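Local coordinates for protein LP04448p (Drosophila melanogaster, PDB 2QK2) that probably binds tubulin through its TOG domains and, as a member of the XMAP215/Dis1 family, acts at growing microtubule plus ends, at residues 52-57 with 93-98. Residues are numbered along the deposited sequence; the frame is centred on the assembly and turned at random.
Sequences GEYGAL and SNYASA
Y95, near the start of helix 93-105, reaches across to the turn that leads into helix 55-67, a contact between neighbouring helices in the HEAT-repeat array of this TOG domain. Its hydroxyl accepts the backbone N-H of Y54: N lies 3.1 Å from Y95 OH, with an N-H...O angle of 145°, somewhat bent. The same Y54 N makes a weak bond to G52 O within the turn. The Y95 ring meets the backbone obliquely where helix 55-67 begins. Its CE2 comes 3.5 Å from G55 N. Y95 CZ sits 3.9 Å from Y54 CB. Replacing Y95 by an alanine removes the phenol, which would probably leave Y54 N with little more than its weak bond to G52 O and open a gap beside G55. The Y95 ring also meets that of F92, the planes at about 60°, and touches V58 of helix 55-67. Y54 turns its own ring inward: with CG anti to the carbonyl carbon (chi1 -68°), it packs on L84 and L88 of helix 71-88 and hydrogen-bonds through OH to E50 O. Of the Y54 side chain, CB comes nearest, 3.7 Å from Y95 OH, and that hydroxyl oxygen lies at the edge of the Y54 ring, near its plane.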
ATOM      1  N   GLY A  52      12.187  -4.202  17.832  1.00 31.68           N
ATOM      2  CA  GLY A  52      12.397  -5.635  17.949  1.00 30.90           C
ATOM      3  C   GLY A  52      12.646  -6.309  16.618  1.00 29.45           C
ATOM      4  O   GLY A  52      12.715  -5.641  15.588  1.00 29.48           O
ATOM      5  N   GLU A  53      12.786  -7.632  16.636  1.00 28.88           N
ATOM      6  CA  GLU A  53      13.023  -8.396  15.413  1.00 28.39           C
ATOM      7  C   GLU A  53      11.686  -8.869  14.851  1.00 25.45           C
ATOM      8  O   GLU A  53      11.215  -9.952  15.190  1.00 24.59           O
ATOM      9  CB  GLU A  53      13.907  -9.610  15.713  1.00 32.16           C
ATOM     10  CG  GLU A  53      15.256  -9.268  16.333  1.00 38.89           C
ATOM     11  CD  GLU A  53      16.052  -8.302  15.485  1.00 42.78           C
ATOM     12  OE1 GLU A  53      16.167  -8.548  14.265  1.00 47.01           O
ATOM     13  OE2 GLU A  53      16.561  -7.302  16.035  1.00 45.63           O
ATOM     14  N   TYR A  54      11.082  -8.065  13.982  1.00 22.90           N
ATOM     15  CA  TYR A  54       9.783  -8.414  13.406  1.00 21.08           C
ATOM     16  C   TYR A  54       9.870  -9.194  12.102  1.00 19.71           C
ATOM     17  O   TYR A  54       8.844  -9.572  11.526  1.00 22.58           O
ATOM     18  CB  TYR A  54       8.951  -7.145  13.190  1.00 20.31           C
ATOM     19  CG  TYR A  54       8.529  -6.475  14.478  1.00 19.23           C
ATOM     20  CD1 TYR A  54       9.305  -5.467  15.058  1.00 21.09           C
ATOM     21  CD2 TYR A  54       7.365  -6.870  15.133  1.00 18.81           C
ATOM     22  CE1 TYR A  54       8.920  -4.870  16.273  1.00 20.49           C
ATOM     23  CE2 TYR A  54       6.975  -6.289  16.332  1.00 19.33           C
ATOM     24  CZ  TYR A  54       7.752  -5.291  16.898  1.00 19.06           C
ATOM     25  OH  TYR A  54       7.348  -4.723  18.088  1.00 21.85           O
ATOM     26  N   GLY A  55      11.087  -9.444  11.638  1.00 18.32           N
ATOM     27  CA  GLY A  55      11.260 -10.168  10.391  1.00 16.91           C
ATOM     28  C   GLY A  55      10.449 -11.453  10.262  1.00 19.37           C
ATOM     29  O   GLY A  55       9.787 -11.676   9.241  1.00 16.39           O
ATOM     30  N   ALA A  56      10.496 -12.305  11.285  1.00 17.28           N
ATOM     31  CA  ALA A  56       9.772 -13.577  11.246  1.00 18.81           C
ATOM     32  C   ALA A  56       8.269 -13.353  11.135  1.00 17.46           C
ATOM     33  O   ALA A  56       7.581 -14.059  10.396  1.00 17.96           O
ATOM     34  CB  ALA A  56      10.092 -14.419  12.502  1.00 18.18           C
ATOM     35  N   LEU A  57       7.765 -12.367  11.869  1.00 17.01           N
ATOM     36  CA  LEU A  57       6.340 -12.069  11.842  1.00 18.39           C
ATOM     37  C   LEU A  57       5.917 -11.554  10.465  1.00 16.56           C
ATOM     38  O   LEU A  57       4.907 -11.991   9.911  1.00 18.95           O
ATOM     39  CB  LEU A  57       5.990 -11.040  12.928  1.00 17.95           C
ATOM     40  CG  LEU A  57       4.517 -10.615  12.977  1.00 19.76           C
ATOM     41  CD1 LEU A  57       3.617 -11.846  13.079  1.00 17.95           C
ATOM     42  CD2 LEU A  57       4.290  -9.677  14.157  1.00 19.21           C
ATOM     43  N   SER A  93      10.526   0.536   8.069  1.00 27.36           N
ATOM     44  CA  SER A  93      11.265   0.746   6.824  1.00 28.36           C
ATOM     45  C   SER A  93      12.068  -0.429   6.284  1.00 30.09           C
ATOM     46  O   SER A  93      12.058  -0.682   5.079  1.00 28.86           O
ATOM     47  CB  SER A  93      12.182   1.974   6.944  1.00 30.92           C
ATOM     48  OG  SER A  93      13.239   1.753   7.861  1.00 32.12           O
ATOM     49  N   ASN A  94      12.766  -1.151   7.154  1.00 31.72           N
ATOM     50  CA  ASN A  94      13.573  -2.278   6.692  1.00 34.96           C
ATOM     51  C   ASN A  94      12.802  -3.463   6.115  1.00 33.28           C
ATOM     52  O   ASN A  94      13.384  -4.282   5.411  1.00 33.29           O
ATOM     53  CB  ASN A  94      14.496  -2.774   7.810  1.00 38.58           C
ATOM     54  CG  ASN A  94      15.749  -1.926   7.945  1.00 42.79           C
ATOM     55  OD1 ASN A  94      16.400  -1.600   6.948  1.00 44.71           O
ATOM     56  ND2 ASN A  94      16.096  -1.569   9.177  1.00 43.67           N
ATOM     57  N   TYR A  95      11.507  -3.552   6.406  1.00 32.41           N
ATOM     58  CA  TYR A  95      10.687  -4.656   5.896  1.00 30.85           C
ATOM     59  C   TYR A  95       9.862  -4.246   4.673  1.00 29.90           C
ATOM     60  O   TYR A  95       9.372  -5.099   3.929  1.00 29.81           O
ATOM     61  CB  TYR A  95       9.734  -5.157   6.988  1.00 30.08           C
ATOM     62  CG  TYR A  95      10.396  -5.397   8.327  1.00 30.00           C
ATOM     63  CD1 TYR A  95      10.162  -4.541   9.401  1.00 29.33           C
ATOM     64  CD2 TYR A  95      11.279  -6.465   8.512  1.00 30.08           C
ATOM     65  CE1 TYR A  95      10.792  -4.740  10.633  1.00 32.14           C
ATOM     66  CE2 TYR A  95      11.917  -6.674   9.744  1.00 30.08           C
ATOM     67  CZ  TYR A  95      11.668  -5.808  10.797  1.00 30.96           C
ATOM     68  OH  TYR A  95      12.279  -6.004  12.017  1.00 32.41           O
ATOM     69  N   ALA A  96       9.726  -2.939   4.467  1.00 28.49           N
ATOM     70  CA  ALA A  96       8.929  -2.387   3.370  1.00 27.64           C
ATOM     71  C   ALA A  96       9.169  -2.916   1.952  1.00 28.31           C
ATOM     72  O   ALA A  96       8.239  -3.395   1.303  1.00 29.08           O
ATOM     73  CB  ALA A  96       9.047  -0.858   3.371  1.00 25.99           C
ATOM     74  N   SER A  97      10.400  -2.830   1.463  1.00 27.96           N
ATOM     75  CA  SER A  97      10.699  -3.268   0.102  1.00 29.22           C
ATOM     76  C   SER A  97      10.275  -4.686  -0.279  1.00 30.57           C
ATOM     77  O   SER A  97       9.861  -4.924  -1.418  1.00 30.70           O
ATOM     78  CB  SER A  97      12.187  -3.086  -0.191  1.00 30.26           C
ATOM     79  OG  SER A  97      12.520  -1.711  -0.149  1.00 36.38           O
ATOM     80  N   ALA A  98      10.385  -5.628   0.650  1.00 30.42           N
ATOM     81  CA  ALA A  98      10.000  -7.005   0.359  1.00 32.38           C
ATOM     82  C   ALA A  98       8.475  -7.171   0.374  1.00 31.80           C
ATOM     83  O   ALA A  98       7.934  -8.049  -0.300  1.00 35.11           O
ATOM     84  CB  ALA A  98      10.651  -7.955   1.364  1.00 31.77           C
TER